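Local coordinates for protein fructose-bisphosphate aldolase (Thermus caldophilus, PDB 2FJK) that belongs to the class II fructose-bisphosphate aldolases, enzymes built on a TIM-barrel fold, and holds 1,3-dihydroxyacetonephosphate in its pocket, at residues A[147-159]-A[188-201]. Sequence-based numbering, arbitrary orientation.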
loop_
_atom_site.group_PDB
_atom_site.type_symbol
_atom_site.label_atom_id
_atom_site.label_comp_id
_atom_site.label_asym_id
_atom_site.label_seq_id
_atom_site.Cartn_x
_atom_site.Cartn_y
_atom_site.Cartn_z
ATOM N N GLU A 147 4.040 -40.295 -28.063
ATOM C CA GLU A 147 3.186 -39.134 -27.834
ATOM C C GLU A 147 1.950 -39.560 -27.050
ATOM O O GLU A 147 0.891 -38.936 -27.143
ATOM C CB GLU A 147 2.776 -38.481 -29.167
ATOM C CG GLU A 147 2.095 -39.410 -30.169
ATOM C CD GLU A 147 1.691 -38.701 -31.459
ATOM O OE1 GLU A 147 2.565 -38.088 -32.110
ATOM O OE2 GLU A 147 0.499 -38.764 -31.828
ATOM N N LYS A 148 2.103 -40.633 -26.278
ATOM C CA LYS A 148 1.019 -41.163 -25.460
ATOM C C LYS A 148 1.400 -41.056 -23.991
ATOM O O LYS A 148 1.361 -39.978 -23.405
ATOM C CB LYS A 148 0.747 -42.627 -25.811
ATOM C CG LYS A 148 0.380 -42.863 -27.264
ATOM C CD LYS A 148 0.160 -44.340 -27.539
ATOM C CE LYS A 148 -0.035 -44.602 -29.024
ATOM N NZ LYS A 148 -0.116 -46.061 -29.322
ATOM N N ASP A 149 1.776 -42.181 -23.397
ATOM C CA ASP A 149 2.158 -42.194 -21.993
ATOM C C ASP A 149 3.533 -41.580 -21.781
ATOM O O ASP A 149 3.767 -40.912 -20.775
ATOM C CB ASP A 149 2.140 -43.626 -21.449
ATOM C CG ASP A 149 0.746 -44.221 -21.424
ATOM O OD1 ASP A 149 -0.147 -43.606 -20.801
ATOM O OD2 ASP A 149 0.543 -45.301 -22.026
ATOM N N ALA A 150 4.439 -41.806 -22.729
ATOM C CA ALA A 150 5.792 -41.268 -22.622
ATOM C C ALA A 150 5.720 -39.786 -22.291
ATOM O O ALA A 150 6.066 -39.367 -21.188
ATOM C CB ALA A 150 6.549 -41.478 -23.928
ATOM N N LEU A 151 5.260 -39.002 -23.257
ATOM C CA LEU A 151 5.129 -37.563 -23.092
ATOM C C LEU A 151 3.663 -37.200 -23.274
ATOM O O LEU A 151 2.858 -38.042 -23.667
ATOM C CB LEU A 151 5.964 -36.840 -24.150
ATOM C CG LEU A 151 5.903 -35.312 -24.149
ATOM C CD1 LEU A 151 6.673 -34.787 -22.947
ATOM C CD2 LEU A 151 6.487 -34.761 -25.443
ATOM N N LEU A 152 3.325 -35.949 -22.988
ATOM C CA LEU A 152 1.963 -35.452 -23.143
ATOM C C LEU A 152 0.970 -36.011 -22.136
ATOM O O LEU A 152 0.988 -37.195 -21.802
ATOM C CB LEU A 152 1.464 -35.719 -24.565
ATOM C CG LEU A 152 2.399 -35.260 -25.692
ATOM C CD1 LEU A 152 1.708 -35.482 -27.028
ATOM C CD2 LEU A 152 2.765 -33.793 -25.520
ATOM N N THR A 153 0.090 -35.131 -21.670
ATOM C CA THR A 153 -0.931 -35.461 -20.688
ATOM C C THR A 153 -1.870 -36.585 -21.102
ATOM O O THR A 153 -2.367 -36.615 -22.228
ATOM C CB THR A 153 -1.803 -34.232 -20.373
ATOM O OG1 THR A 153 -0.959 -33.124 -20.038
ATOM C CG2 THR A 153 -2.739 -34.527 -19.207
ATOM N N ASN A 154 -2.110 -37.502 -20.172
ATOM C CA ASN A 154 -3.016 -38.621 -20.391
ATOM C C ASN A 154 -4.307 -38.244 -19.657
ATOM O O ASN A 154 -4.302 -38.062 -18.437
ATOM C CB ASN A 154 -2.421 -39.897 -19.793
ATOM C CG ASN A 154 -3.400 -41.062 -19.798
ATOM O OD1 ASN A 154 -3.754 -41.597 -20.851
ATOM N ND2 ASN A 154 -3.844 -41.457 -18.613
ATOM N N PRO A 155 -5.424 -38.114 -20.389
ATOM C CA PRO A 155 -6.712 -37.750 -19.790
ATOM C C PRO A 155 -7.076 -38.436 -18.471
ATOM O O PRO A 155 -7.278 -37.760 -17.461
ATOM C CB PRO A 155 -7.718 -38.026 -20.916
ATOM C CG PRO A 155 -6.991 -38.959 -21.845
ATOM C CD PRO A 155 -5.592 -38.433 -21.816
ATOM N N GLU A 156 -7.164 -39.763 -18.469
ATOM C CA GLU A 156 -7.507 -40.484 -17.246
ATOM C C GLU A 156 -6.641 -40.017 -16.090
ATOM O O GLU A 156 -7.135 -39.770 -14.992
ATOM C CB GLU A 156 -7.322 -41.991 -17.429
ATOM C CG GLU A 156 -8.548 -42.713 -17.937
ATOM C CD GLU A 156 -9.050 -42.152 -19.244
ATOM O OE1 GLU A 156 -8.205 -41.770 -20.087
ATOM O OE2 GLU A 156 -10.287 -42.107 -19.434
ATOM N N GLU A 157 -5.343 -39.912 -16.342
ATOM C CA GLU A 157 -4.410 -39.463 -15.316
ATOM C C GLU A 157 -4.777 -38.057 -14.873
ATOM O O GLU A 157 -4.676 -37.721 -13.696
ATOM C CB GLU A 157 -2.979 -39.451 -15.855
ATOM C CG GLU A 157 -2.303 -40.799 -15.901
ATOM C CD GLU A 157 -0.856 -40.690 -16.338
ATOM O OE1 GLU A 157 -0.137 -39.831 -15.781
ATOM O OE2 GLU A 157 -0.438 -41.464 -17.230
ATOM N N ALA A 158 -5.195 -37.240 -15.833
ATOM C CA ALA A 158 -5.567 -35.861 -15.559
ATOM C C ALA A 158 -6.682 -35.767 -14.519
ATOM O O ALA A 158 -6.543 -35.059 -13.519
ATOM C CB ALA A 158 -5.994 -35.170 -16.856
ATOM N N ARG A 159 -7.784 -36.475 -14.751
ATOM C CA ARG A 159 -8.904 -36.448 -13.813
ATOM C C ARG A 159 -8.449 -36.857 -12.422
ATOM O O ARG A 159 -8.763 -36.196 -11.430
ATOM C CB ARG A 159 -10.014 -37.397 -14.264
ATOM C CG ARG A 159 -11.181 -37.467 -13.285
ATOM C CD ARG A 159 -12.065 -38.673 -13.546
ATOM N NE ARG A 159 -12.612 -38.681 -14.899
ATOM C CZ ARG A 159 -13.492 -39.575 -15.343
ATOM N NH1 ARG A 159 -13.929 -40.537 -14.539
ATOM N NH2 ARG A 159 -13.936 -39.506 -16.591
ATOM N N PHE A 188 3.069 -29.752 -34.275
ATOM C CA PHE A 188 1.849 -30.520 -34.054
ATOM C C PHE A 188 1.209 -30.334 -32.687
ATOM O O PHE A 188 1.863 -30.440 -31.655
ATOM C CB PHE A 188 2.115 -32.013 -34.259
ATOM C CG PHE A 188 0.908 -32.877 -34.013
ATOM C CD1 PHE A 188 -0.181 -32.837 -34.881
ATOM C CD2 PHE A 188 0.849 -33.710 -32.902
ATOM C CE1 PHE A 188 -1.311 -33.614 -34.645
ATOM C CE2 PHE A 188 -0.277 -34.491 -32.655
ATOM C CZ PHE A 188 -1.359 -34.444 -33.528
ATOM N N ILE A 189 -0.088 -30.069 -32.690
ATOM C CA ILE A 189 -0.829 -29.908 -31.453
ATOM C C ILE A 189 -1.838 -31.045 -31.394
ATOM O O ILE A 189 -2.665 -31.193 -32.292
ATOM C CB ILE A 189 -1.582 -28.567 -31.412
ATOM C CG1 ILE A 189 -0.623 -27.418 -31.732
ATOM C CG2 ILE A 189 -2.233 -28.388 -30.052
ATOM C CD1 ILE A 189 0.626 -27.387 -30.890
ATOM N N ASP A 190 -1.760 -31.848 -30.341
ATOM C CA ASP A 190 -2.656 -32.983 -30.171
ATOM C C ASP A 190 -4.041 -32.519 -29.737
ATOM O O ASP A 190 -4.383 -32.584 -28.558
ATOM C CB ASP A 190 -2.087 -33.941 -29.123
ATOM C CG ASP A 190 -2.589 -35.355 -29.298
ATOM O OD1 ASP A 190 -3.813 -35.532 -29.472
ATOM O OD2 ASP A 190 -1.759 -36.289 -29.255
ATOM N N HIS A 191 -4.839 -32.059 -30.691
ATOM C CA HIS A 191 -6.179 -31.571 -30.384
ATOM C C HIS A 191 -7.124 -32.640 -29.846
ATOM O O HIS A 191 -7.901 -32.377 -28.927
ATOM C CB HIS A 191 -6.783 -30.897 -31.615
ATOM C CG HIS A 191 -6.151 -29.580 -31.947
ATOM N ND1 HIS A 191 -6.139 -28.519 -31.066
ATOM C CD2 HIS A 191 -5.524 -29.146 -33.066
ATOM C CE1 HIS A 191 -5.534 -27.487 -31.628
ATOM N NE2 HIS A 191 -5.152 -27.840 -32.843
ATOM N N PRO A 192 -7.073 -33.862 -30.405
ATOM C CA PRO A 192 -7.960 -34.920 -29.913
ATOM C C PRO A 192 -7.658 -35.196 -28.451
ATOM O O PRO A 192 -8.562 -35.403 -27.645
ATOM C CB PRO A 192 -7.609 -36.108 -30.806
ATOM C CG PRO A 192 -7.205 -35.447 -32.082
ATOM C CD PRO A 192 -6.333 -34.320 -31.592
ATOM N N ARG A 193 -6.369 -35.200 -28.126
ATOM C CA ARG A 193 -5.914 -35.438 -26.766
ATOM C C ARG A 193 -6.485 -34.361 -25.843
ATOM O O ARG A 193 -6.964 -34.652 -24.750
ATOM C CB ARG A 193 -4.389 -35.396 -26.719
ATOM C CG ARG A 193 -3.805 -35.880 -25.425
ATOM C CD ARG A 193 -2.294 -35.819 -25.440
ATOM N NE ARG A 193 -1.756 -36.839 -24.551
ATOM C CZ ARG A 193 -1.585 -38.110 -24.892
ATOM N NH1 ARG A 193 -1.894 -38.517 -26.115
ATOM N NH2 ARG A 193 -1.142 -38.979 -23.996
ATOM N N LEU A 194 -6.425 -33.111 -26.292
ATOM C CA LEU A 194 -6.951 -32.002 -25.502
ATOM C C LEU A 194 -8.447 -32.237 -25.284
ATOM O O LEU A 194 -8.967 -32.070 -24.178
ATOM C CB LEU A 194 -6.719 -30.681 -26.243
ATOM C CG LEU A 194 -7.225 -29.387 -25.592
ATOM C CD1 LEU A 194 -6.693 -29.261 -24.159
ATOM C CD2 LEU A 194 -6.774 -28.206 -26.434
ATOM N N ALA A 195 -9.130 -32.649 -26.348
ATOM C CA ALA A 195 -10.562 -32.909 -26.286
ATOM C C ALA A 195 -10.915 -33.967 -25.243
ATOM O O ALA A 195 -11.872 -33.798 -24.491
ATOM C CB ALA A 195 -11.080 -33.328 -27.671
ATOM N N ARG A 196 -10.146 -35.053 -25.193
ATOM C CA ARG A 196 -10.400 -36.126 -24.223
ATOM C C ARG A 196 -10.194 -35.650 -22.791
ATOM O O ARG A 196 -10.993 -35.939 -21.901
ATOM C CB ARG A 196 -9.466 -37.316 -24.462
ATOM C CG ARG A 196 -9.688 -38.082 -25.752
ATOM C CD ARG A 196 -8.771 -39.300 -25.779
ATOM N NE ARG A 196 -8.896 -40.090 -26.999
ATOM C CZ ARG A 196 -8.195 -41.194 -27.245
ATOM N NH1 ARG A 196 -7.316 -41.637 -26.355
ATOM N NH2 ARG A 196 -8.377 -41.860 -28.378
ATOM N N ILE A 197 -9.097 -34.936 -22.574
ATOM C CA ILE A 197 -8.760 -34.423 -21.251
ATOM C C ILE A 197 -9.837 -33.461 -20.751
ATOM O O ILE A 197 -10.185 -33.468 -19.569
ATOM C CB ILE A 197 -7.381 -33.722 -21.293
ATOM C CG1 ILE A 197 -6.352 -34.682 -21.897
ATOM C CG2 ILE A 197 -6.938 -33.327 -19.893
ATOM C CD1 ILE A 197 -5.051 -34.039 -22.307
ATOM N N ALA A 198 -10.372 -32.650 -21.658
ATOM C CA ALA A 198 -11.410 -31.686 -21.302
ATOM C C ALA A 198 -12.685 -32.405 -20.892
ATOM O O ALA A 198 -13.366 -31.994 -19.950
ATOM C CB ALA A 198 -11.686 -30.746 -22.479
ATOM N N LYS A 199 -12.998 -33.487 -21.600
ATOM C CA LYS A 199 -14.191 -34.273 -21.311
ATOM C C LYS A 199 -14.129 -34.914 -19.934
ATOM O O LYS A 199 -15.158 -35.241 -19.343
ATOM C CB LYS A 199 -14.395 -35.347 -22.380
ATOM C CG LYS A 199 -14.569 -34.798 -23.786
ATOM C CD LYS A 199 -15.008 -35.884 -24.752
ATOM C CE LYS A 199 -15.182 -35.336 -26.158
ATOM N NZ LYS A 199 -15.612 -36.389 -27.116
ATOM N N LEU A 200 -12.921 -35.094 -19.417
ATOM C CA LEU A 200 -12.756 -35.715 -18.111
ATOM C C LEU A 200 -12.402 -34.706 -17.025
ATOM O O LEU A 200 -12.622 -34.954 -15.840
ATOM C CB LEU A 200 -11.678 -36.803 -18.184
ATOM C CG LEU A 200 -11.857 -37.858 -19.285
ATOM C CD1 LEU A 200 -10.910 -39.028 -19.030
ATOM C CD2 LEU A 200 -13.301 -38.351 -19.305
ATOM N N VAL A 201 -11.857 -33.567 -17.433
ATOM C CA VAL A 201 -11.475 -32.533 -16.483
ATOM C C VAL A 201 -12.251 -31.256 -16.757
ATOM O O VAL A 201 -11.943 -30.515 -17.692
ATOM C CB VAL A 201 -9.962 -32.238 -16.559
ATOM C CG1 VAL A 201 -9.571 -31.238 -15.482
ATOM C CG2 VAL A 201 -9.177 -33.532 -16.396
#
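Pro155 and Ala158 pack against Ile197, Leu200 and Val201 where two neighbouring outer helices of the TIM barrel, 155-164 and 191-200, lie side by side. The short segments of these helices run in nearly the same direction, inclined at 31°, and their axes approach to 8.4 Å. Thr153, just before helix 155-164, and Leu194 both touch Val172 of strand 171-172.

The apolar seam begins at the first turn of helix 155-164. Pro155 lays its ring across the Ile197 side chain at about a right angle, with CB 3.7 Å from Ile197 CG1, and also touches Leu200 CD1. One turn on, Ala158 CB touches two methyl groups of the facing helix and its end, 3.7 Å from Ile197 CG2 and 3.6 Å from Val201 CG2. The longer branch of Ile197 ends in CD1, which reaches Thr153 CB and CG2. At the solvent-exposed end of the seam, the Arg159 chain bends at chi3 (-58°), which brings its guanidinium edge-on to Leu200.

The polar contacts centre on Arg193, which meets residues 147-153. Its chain extends from CG to NE and places the guanidinium against them, with Glu147 O over one face. Its NE donates to Thr153 O, near the guanidinium plane, at an N-H...O angle of only 130°; the modelled separation of 2.4 Å is too short to take literally, so the exact geometry is doubtful. A long salt bridge links Arg193 NH1 to Asp190 OD2. Asp190 is the N-cap residue of helix 191-200; its OD1 accepts from Arg193 N, although the position of OD1 is less certain. Thr153 is also held by its hydroxyl: OG1 hydrogen-bonds with Leu133 O and Ala173 N. Leu152 CB lies over the guanidinium, on the same face as Glu147 O, 3.4 Å from Arg193 NE.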